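Local coordinates for EvdMO1 (Micromonospora carbonacea, PDB 5T39), which probably methylates a sugar intermediate of everninomicin biosynthesis with S-adenosyl-L-methionine, using the methyltransferase half of a fused methyltransferase-oxidase, at residues R67-A72 with G172-T177; H237-T240 with C245-V248; D89-A94 with E119-T124. All coordinates share one frame; numbering follows the deposited sequence.

Interaction 1 (R67-A72 with G172-T177)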
loop_
_atom_site.group_PDB
_atom_site.type_symbol
_atom_site.label_atom_id
_atom_site.label_comp_id
_atom_site.label_asym_id
_atom_site.label_seq_id
_atom_site.Cartn_x
_atom_site.Cartn_y
_atom_site.Cartn_z
ATOM N N ARG A 67 12.411 0.539 -6.933
ATOM C CA ARG A 67 13.162 1.169 -8.014
ATOM C C ARG A 67 12.262 2.098 -8.818
ATOM O O ARG A 67 12.638 3.233 -9.130
ATOM C CB ARG A 67 13.773 0.093 -8.915
ATOM C CG ARG A 67 14.513 0.615 -10.170
ATOM C CD ARG A 67 14.608 -0.453 -11.267
ATOM N NE ARG A 67 13.340 -1.164 -11.411
ATOM C CZ ARG A 67 12.260 -0.674 -12.015
ATOM N NH1 ARG A 67 12.279 0.533 -12.564
ATOM N NH2 ARG A 67 11.152 -1.399 -12.066
ATOM N N ALA A 68 11.070 1.626 -9.177
ATOM C CA ALA A 68 10.157 2.468 -9.940
ATOM C C ALA A 68 9.720 3.680 -9.131
ATOM O O ALA A 68 9.599 4.786 -9.668
ATOM C CB ALA A 68 8.949 1.661 -10.411
ATOM N N PHE A 69 9.477 3.487 -7.835
ATOM C CA PHE A 69 9.060 4.585 -6.970
ATOM C C PHE A 69 10.120 5.680 -6.939
ATOM O O PHE A 69 9.809 6.868 -7.075
ATOM C CB PHE A 69 8.798 4.034 -5.568
ATOM C CG PHE A 69 8.263 5.049 -4.606
ATOM C CD1 PHE A 69 6.897 5.247 -4.484
ATOM C CD2 PHE A 69 9.114 5.779 -3.808
ATOM C CE1 PHE A 69 6.397 6.162 -3.600
ATOM C CE2 PHE A 69 8.618 6.687 -2.918
ATOM C CZ PHE A 69 7.257 6.879 -2.808
ATOM N N TYR A 70 11.381 5.289 -6.764
ATOM C CA TYR A 70 12.465 6.260 -6.696
ATOM C C TYR A 70 12.883 6.791 -8.064
ATOM O O TYR A 70 13.527 7.847 -8.130
ATOM C CB TYR A 70 13.640 5.664 -5.926
ATOM C CG TYR A 70 13.371 5.545 -4.444
ATOM C CD1 TYR A 70 12.931 6.638 -3.719
ATOM C CD2 TYR A 70 13.568 4.349 -3.771
ATOM C CE1 TYR A 70 12.701 6.550 -2.361
ATOM C CE2 TYR A 70 13.334 4.249 -2.411
ATOM C CZ TYR A 70 12.899 5.352 -1.710
ATOM O OH TYR A 70 12.666 5.270 -0.357
ATOM N N GLU A 71 12.513 6.116 -9.156
ATOM C CA GLU A 71 12.613 6.750 -10.471
ATOM C C GLU A 71 11.642 7.919 -10.566
ATOM O O GLU A 71 11.976 8.972 -11.121
ATOM C CB GLU A 71 12.350 5.731 -11.588
ATOM C CG GLU A 71 13.506 4.777 -11.838
ATOM C CD GLU A 71 13.160 3.610 -12.761
ATOM O OE1 GLU A 71 11.965 3.397 -13.066
ATOM O OE2 GLU A 71 14.104 2.897 -13.172
ATOM N N ALA A 72 10.444 7.756 -10.005
ATOM C CA ALA A 72 9.436 8.810 -10.031
ATOM C C ALA A 72 9.766 9.934 -9.052
ATOM O O ALA A 72 9.477 11.105 -9.340
ATOM C CB ALA A 72 8.075 8.205 -9.685
ATOM N N GLY A 172 3.006 13.975 -4.329
ATOM C CA GLY A 172 3.263 12.852 -5.198
ATOM C C GLY A 172 2.606 11.587 -4.695
ATOM O O GLY A 172 2.606 11.322 -3.491
ATOM N N ILE A 173 2.062 10.793 -5.609
ATOM C CA ILE A 173 1.509 9.489 -5.267
ATOM C C ILE A 173 1.948 8.469 -6.305
ATOM O O ILE A 173 1.932 8.735 -7.511
ATOM C CB ILE A 173 -0.029 9.539 -5.123
ATOM C CG1 ILE A 173 -0.572 8.214 -4.556
ATOM C CG2 ILE A 173 -0.711 9.917 -6.448
ATOM C CD1 ILE A 173 -2.039 8.273 -4.201
ATOM N N TYR A 174 2.342 7.292 -5.835
ATOM C CA TYR A 174 2.566 6.119 -6.670
ATOM C C TYR A 174 1.389 5.208 -6.373
ATOM O O TYR A 174 1.273 4.692 -5.258
ATOM C CB TYR A 174 3.895 5.466 -6.318
ATOM C CG TYR A 174 4.297 4.287 -7.167
ATOM C CD1 TYR A 174 5.291 4.405 -8.126
ATOM C CD2 TYR A 174 3.694 3.050 -7.002
ATOM C CE1 TYR A 174 5.680 3.325 -8.891
ATOM C CE2 TYR A 174 4.083 1.963 -7.758
ATOM C CZ TYR A 174 5.079 2.115 -8.700
ATOM O OH TYR A 174 5.496 1.059 -9.473
ATOM N N LEU A 175 0.482 5.081 -7.330
ATOM C CA LEU A 175 -0.797 4.411 -7.135
ATOM C C LEU A 175 -0.842 3.158 -7.995
ATOM O O LEU A 175 -0.751 3.244 -9.219
ATOM C CB LEU A 175 -1.934 5.354 -7.533
ATOM C CG LEU A 175 -3.338 4.751 -7.467
ATOM C CD1 LEU A 175 -3.716 4.463 -6.019
ATOM C CD2 LEU A 175 -4.339 5.683 -8.125
ATOM N N SER A 176 -1.026 2.003 -7.364
ATOM C CA SER A 176 -1.240 0.750 -8.074
ATOM C C SER A 176 -2.597 0.231 -7.630
ATOM O O SER A 176 -2.820 0.046 -6.427
ATOM C CB SER A 176 -0.130 -0.238 -7.734
ATOM O OG SER A 176 -0.328 -1.479 -8.381
ATOM N N THR A 177 -3.518 0.060 -8.581
ATOM C CA THR A 177 -4.881 -0.296 -8.230
ATOM C C THR A 177 -5.559 -1.025 -9.377
ATOM O O THR A 177 -5.182 -0.889 -10.541
ATOM C CB THR A 177 -5.692 0.960 -7.860
ATOM O OG1 THR A 177 -6.961 0.577 -7.320
ATOM C CG2 THR A 177 -5.877 1.903 -9.036
#

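Interaction 2 (H237-T240 with C245-V248)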
loop_
_atom_site.group_PDB
_atom_site.type_symbol
_atom_site.label_atom_id
_atom_site.label_comp_id
_atom_site.label_asym_id
_atom_site.label_seq_id
_atom_site.Cartn_x
_atom_site.Cartn_y
_atom_site.Cartn_z
ATOM N N HIS A 237 1.929 1.446 -16.198
ATOM C CA HIS A 237 1.503 0.118 -16.606
ATOM C C HIS A 237 -0.014 0.113 -16.644
ATOM O O HIS A 237 -0.647 0.709 -15.775
ATOM C CB HIS A 237 1.997 -0.922 -15.594
ATOM C CG HIS A 237 1.365 -2.270 -15.750
ATOM N ND1 HIS A 237 1.662 -3.113 -16.798
ATOM C CD2 HIS A 237 0.442 -2.913 -14.998
ATOM C CE1 HIS A 237 0.956 -4.226 -16.675
ATOM N NE2 HIS A 237 0.202 -4.124 -15.597
ATOM N N GLU A 238 -0.589 -0.582 -17.615
ATOM C CA GLU A 238 -2.034 -0.729 -17.646
ATOM C C GLU A 238 -2.400 -2.014 -18.372
ATOM O O GLU A 238 -1.849 -2.327 -19.429
ATOM C CB GLU A 238 -2.710 0.484 -18.300
ATOM C CG GLU A 238 -4.219 0.480 -18.161
ATOM C CD GLU A 238 -4.877 1.818 -18.460
ATOM O OE1 GLU A 238 -4.197 2.769 -18.913
ATOM O OE2 GLU A 238 -6.105 1.910 -18.230
ATOM N N ARG A 239 -3.339 -2.757 -17.792
ATOM C CA ARG A 239 -3.922 -3.939 -18.420
ATOM C C ARG A 239 -5.427 -3.762 -18.402
ATOM O O ARG A 239 -6.018 -3.592 -17.332
ATOM C CB ARG A 239 -3.552 -5.216 -17.660
ATOM C CG ARG A 239 -4.041 -6.507 -18.337
ATOM C CD ARG A 239 -3.994 -7.704 -17.379
ATOM N NE ARG A 239 -4.815 -7.471 -16.188
ATOM C CZ ARG A 239 -6.135 -7.635 -16.135
ATOM N NH1 ARG A 239 -6.807 -8.055 -17.200
ATOM N NH2 ARG A 239 -6.788 -7.393 -15.007
ATOM N N THR A 240 -6.049 -3.815 -19.571
ATOM C CA THR A 240 -7.475 -3.570 -19.655
ATOM C C THR A 240 -8.251 -4.843 -19.947
ATOM O O THR A 240 -7.752 -5.782 -20.577
ATOM C CB THR A 240 -7.820 -2.529 -20.717
ATOM O OG1 THR A 240 -7.493 -3.049 -22.004
ATOM C CG2 THR A 240 -7.080 -1.228 -20.477
ATOM N N CYS A 245 -9.590 -4.374 -14.431
ATOM C CA CYS A 245 -8.449 -3.732 -15.064
ATOM C C CYS A 245 -7.391 -3.457 -14.003
ATOM O O CYS A 245 -7.701 -3.348 -12.814
ATOM C CB CYS A 245 -8.869 -2.408 -15.701
ATOM S SG CYS A 245 -10.094 -2.583 -17.018
ATOM N N ASP A 246 -6.141 -3.308 -14.454
ATOM C CA ASP A 246 -5.007 -3.023 -13.583
ATOM C C ASP A 246 -4.320 -1.757 -14.074
ATOM O O ASP A 246 -4.153 -1.576 -15.283
ATOM C CB ASP A 246 -3.947 -4.139 -13.650
ATOM C CG ASP A 246 -4.499 -5.526 -13.408
ATOM O OD1 ASP A 246 -5.605 -5.687 -12.857
ATOM O OD2 ASP A 246 -3.789 -6.477 -13.784
ATOM N N ILE A 247 -3.876 -0.902 -13.158
ATOM C CA ILE A 247 -3.144 0.292 -13.561
ATOM C C ILE A 247 -2.142 0.667 -12.476
ATOM O O ILE A 247 -2.380 0.484 -11.272
ATOM C CB ILE A 247 -4.109 1.450 -13.924
ATOM C CG1 ILE A 247 -3.413 2.508 -14.789
ATOM C CG2 ILE A 247 -4.728 2.065 -12.672
ATOM C CD1 ILE A 247 -4.373 3.554 -15.338
ATOM N N VAL A 248 -1.010 1.205 -12.920
ATOM C CA VAL A 248 -0.027 1.841 -12.056
ATOM C C VAL A 248 0.204 3.231 -12.616
ATOM O O VAL A 248 0.566 3.375 -13.789
ATOM C CB VAL A 248 1.295 1.055 -11.993
ATOM C CG1 VAL A 248 2.261 1.736 -11.036
ATOM C CG2 VAL A 248 1.062 -0.399 -11.585
HETATM O O HOH W 1 -1.290 -6.309 -14.691
#

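Interaction 3 (D89-A94 with E119-T124)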
loop_
_atom_site.group_PDB
_atom_site.type_symbol
_atom_site.label_atom_id
_atom_site.label_comp_id
_atom_site.label_asym_id
_atom_site.label_seq_id
_atom_site.Cartn_x
_atom_site.Cartn_y
_atom_site.Cartn_z
ATOM N N ASP A 89 7.304 -3.932 1.066
ATOM C CA ASP A 89 7.621 -2.698 0.348
ATOM C C ASP A 89 8.297 -1.697 1.277
ATOM O O ASP A 89 9.195 -0.961 0.858
ATOM C CB ASP A 89 6.367 -2.052 -0.256
ATOM C CG ASP A 89 5.813 -2.796 -1.450
ATOM O OD1 ASP A 89 6.554 -3.559 -2.102
ATOM O OD2 ASP A 89 4.616 -2.563 -1.753
ATOM N N THR A 90 7.868 -1.655 2.541
ATOM C CA THR A 90 8.452 -0.737 3.511
ATOM C C THR A 90 9.947 -0.980 3.617
ATOM O O THR A 90 10.760 -0.046 3.570
ATOM C CB THR A 90 7.808 -0.970 4.887
ATOM O OG1 THR A 90 6.471 -1.480 4.767
ATOM C CG2 THR A 90 7.832 0.312 5.690
ATOM N N LEU A 91 10.325 -2.251 3.750
ATOM C CA LEU A 91 11.733 -2.619 3.849
ATOM C C LEU A 91 12.495 -2.242 2.578
ATOM O O LEU A 91 13.599 -1.682 2.639
ATOM C CB LEU A 91 11.815 -4.119 4.108
ATOM C CG LEU A 91 13.206 -4.684 4.337
ATOM C CD1 LEU A 91 13.815 -4.090 5.579
ATOM C CD2 LEU A 91 13.108 -6.182 4.440
ATOM N N ALA A 92 11.922 -2.542 1.412
ATOM C CA ALA A 92 12.588 -2.216 0.157
ATOM C C ALA A 92 12.801 -0.714 0.007
ATOM O O ALA A 92 13.856 -0.272 -0.463
ATOM C CB ALA A 92 11.796 -2.784 -1.018
ATOM N N LEU A 93 11.805 0.090 0.388
ATOM C CA LEU A 93 11.940 1.542 0.321
ATOM C C LEU A 93 12.974 2.069 1.296
ATOM O O LEU A 93 13.550 3.136 1.061
ATOM C CB LEU A 93 10.609 2.189 0.664
ATOM C CG LEU A 93 9.512 2.011 -0.373
ATOM C CD1 LEU A 93 8.200 2.452 0.246
ATOM C CD2 LEU A 93 9.807 2.794 -1.643
ATOM N N ALA A 94 13.198 1.367 2.395
ATOM C CA ALA A 94 14.083 1.835 3.453
ATOM C C ALA A 94 15.540 1.477 3.217
ATOM O O ALA A 94 16.393 1.881 4.013
ATOM C CB ALA A 94 13.636 1.249 4.793
ATOM N N GLU A 119 12.372 -5.518 12.791
ATOM C CA GLU A 119 13.322 -5.827 13.851
ATOM C C GLU A 119 14.384 -6.810 13.371
ATOM O O GLU A 119 15.575 -6.622 13.639
ATOM C CB GLU A 119 12.598 -6.361 15.086
ATOM C CG GLU A 119 13.576 -6.570 16.226
ATOM C CD GLU A 119 12.945 -6.929 17.547
ATOM O OE1 GLU A 119 11.728 -7.152 17.609
ATOM O OE2 GLU A 119 13.695 -7.009 18.540
ATOM N N VAL A 120 13.981 -7.856 12.645
ATOM C CA VAL A 120 14.947 -8.836 12.154
ATOM C C VAL A 120 15.968 -8.167 11.246
ATOM O O VAL A 120 17.158 -8.492 11.288
ATOM C CB VAL A 120 14.221 -9.989 11.436
ATOM C CG1 VAL A 120 15.205 -10.900 10.723
ATOM C CG2 VAL A 120 13.373 -10.776 12.399
ATOM N N HIS A 121 15.520 -7.244 10.399
ATOM C CA HIS A 121 16.381 -6.585 9.426
ATOM C C HIS A 121 17.074 -5.342 9.969
ATOM O O HIS A 121 17.911 -4.766 9.268
ATOM C CB HIS A 121 15.569 -6.224 8.174
ATOM C CG HIS A 121 15.254 -7.405 7.317
ATOM N ND1 HIS A 121 16.066 -7.802 6.282
ATOM C CD2 HIS A 121 14.221 -8.280 7.346
ATOM C CE1 HIS A 121 15.551 -8.874 5.708
ATOM N NE2 HIS A 121 14.434 -9.190 6.338
ATOM N N GLY A 122 16.766 -4.915 11.187
ATOM C CA GLY A 122 17.389 -3.713 11.727
ATOM C C GLY A 122 17.043 -2.441 10.980
ATOM O O GLY A 122 17.888 -1.547 10.856
ATOM N N ALA A 123 15.810 -2.327 10.492
ATOM C CA ALA A 123 15.388 -1.203 9.646
ATOM C C ALA A 123 14.904 -0.033 10.508
ATOM O O ALA A 123 13.706 0.252 10.624
ATOM C CB ALA A 123 14.308 -1.658 8.675
ATOM N N THR A 124 15.866 0.702 11.069
ATOM C CA THR A 124 15.559 1.745 12.041
ATOM C C THR A 124 14.967 3.005 11.419
ATOM O O THR A 124 14.439 3.838 12.163
ATOM C CB THR A 124 16.823 2.110 12.824
ATOM O OG1 THR A 124 17.816 2.579 11.906
ATOM C CG2 THR A 124 17.373 0.905 13.579
#

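Interaction 1 (R67-A72 with G172-T177)
Phe-69 and Tyr-174 both swing CG anti to the backbone N (chi1 -176° in each), and with that rotation the two rings meet between helix and strand. The tyrosine rises from strand 172-177 toward helix 67-72, while the phenyl group leaves the helix along its flank and comes down beside the base of the tyrosine side chain. The edge of the phenyl ring does the touching: Phe-69 CD1 is 3.5 Å from Tyr-174 CB, which lies close to the phenyl plane, and Phe-69 CE1 follows at 3.8 Å from the same CB. The closest touch is thus on the tyrosine methylene; the centroids of the Phe-69 and Tyr-174 rings are 5.9 Å apart and the planes are inclined at 52°.

Farther out, the tyrosine ring runs along the helix backbone. Tyr-174 CD1 sits 3.9 Å from Phe-69 CA, and Tyr-174 CE1 is equally far from Phe-69 N. The end of the ring then reaches the previous residue, where the methyl carbon Ala-68 CB lies 3.6 Å from Tyr-174 OH. No hydrogen bond joins the segments, and the contact rests on van der Waals packing of two aromatic side chains and a methyl.

The side chain of Tyr-174 is about 8 Å from the bound S-adenosyl-L-homocysteine, so the contact is buried core near the cofactor rather than part of its binding. Helix 62-72 lies across one face of the central sheet: Phe-69 continues onto Ala-146 and Leu-148 of strand 146-150 and Ile-79 of strand 78-82, whereas Ala-72 rests on Val-250 of strand 244-252.

Interaction 2 (H237-T240 with C245-V248)
The antiparallel hairpin of strands 232-239 and 244-252 is stitched together here, with His-237 opposite Val-248 and Arg-239 opposite Asp-246 as hydrogen-bonded pairs and Glu-238 facing Ile-247 in a non-hydrogen-bonded pair. Arg-239 N gives to Asp-246 O and Asp-246 N to Arg-239 O, both at 2.9 Å; at the other end Val-248 N to His-237 O is equally short, but the return bond from His-237 N to Val-248 O is weak.

On the face carrying His-237, Arg-239 bends at chi3 (59°) and grips the aspartate side-on: Arg-239 NE reaches Asp-246 OD2 at 2.8 Å, nearly straight, and Arg-239 NH2 reaches Asp-246 OD1 at 3.0 Å. Both nitrogens come from above the carboxylate plane, which is turned 70° from the guanidinium. A water bridges Asp-246 OD2, to which it donates, and His-237 NE2.

On the reverse face the extended Glu-238 lies alongside Ile-247, Glu-238 CD 3.6 Å from Ile-247 CD1, while Glu-238 OE2 hydrogen-bonds Tyr-179 OH and forms a salt bridge with Arg-218. Such a C-terminal hairpin, giving strand order 3-2-1-4-5-7-6, is the signature of class I, Rossmann-like methyltransferases.

Interaction 3 (D89-A94 with E119-T124)
The Schellman motif that finishes helix 108-121 presents His-121 and Ala-123 to Leu-91, a side chain on the neighbouring helix 88-94. Leu-91 divides its two methyls between them. CD2 is set squarely over the imidazole: it lies 3.6 Å from the centroid of the His-121 ring and only 3° off the ring normal, a CH-pi contact in which the methyl is about equally far from all five ring atoms. CD1 drops to the side, 3.8 Å from His-121 CB and 4.0 Å from Ala-123 CB, so the leucine fork is seated against both the stem of the histidine and the alanine methyl.

A chi1 of -176° carries the leucine fork out from its helix, and the histidine side chain crosses it at about a right angle and offers a flat face. That ring also meets Phe-43 edge-to-face, an aromatic neighbour in addition to the leucine methyl.

Between the two receiving residues the chain changes direction at Gly-122, whose phi is positive (65°), a conformation glycine adopts readily. Gly-122 N bonds back to Glu-119 O at 3.2 Å, and Ala-123 follows as the centre of an inverse gamma turn. Close by, Ala-94 O accepts a hydrogen bond from Asn-125 ND2, a polar tie between the same two parts of the chain.

From this turn the chain enters strand 126-130 at the sheet edge, completing the unit that began with strand 100-105 and passed through helix 108-121: a beta-alpha-beta crossover, the repeating element of the Rossmann-like fold.

How the interactions relate
Interactions 1 and 2 share one sheet: strand 172-180 lies beside strand 244-252, Tyr-174 OH packs on Val-248 CG1 at 3.7 Å, and Thr-177 O probably accepts a hydrogen bond from Ile-247 N. Interaction 1 is buried and apolar, fixing a helix onto the sheet. Interaction 2, at the strand pair ending that sheet, is partly exposed and mixes backbone bonds with ion pairing and water. Interaction 3 is a surface contact between the side of helix 88-94 and the turn that ends helix 108-121, apolar, a methyl on an imidazole face beside an aliphatic touch; nested within the span closed by interaction 1, it is tied to it by a probable Tyr-70 OH to Leu-93 O hydrogen bond. Interactions 2 and 3 never touch.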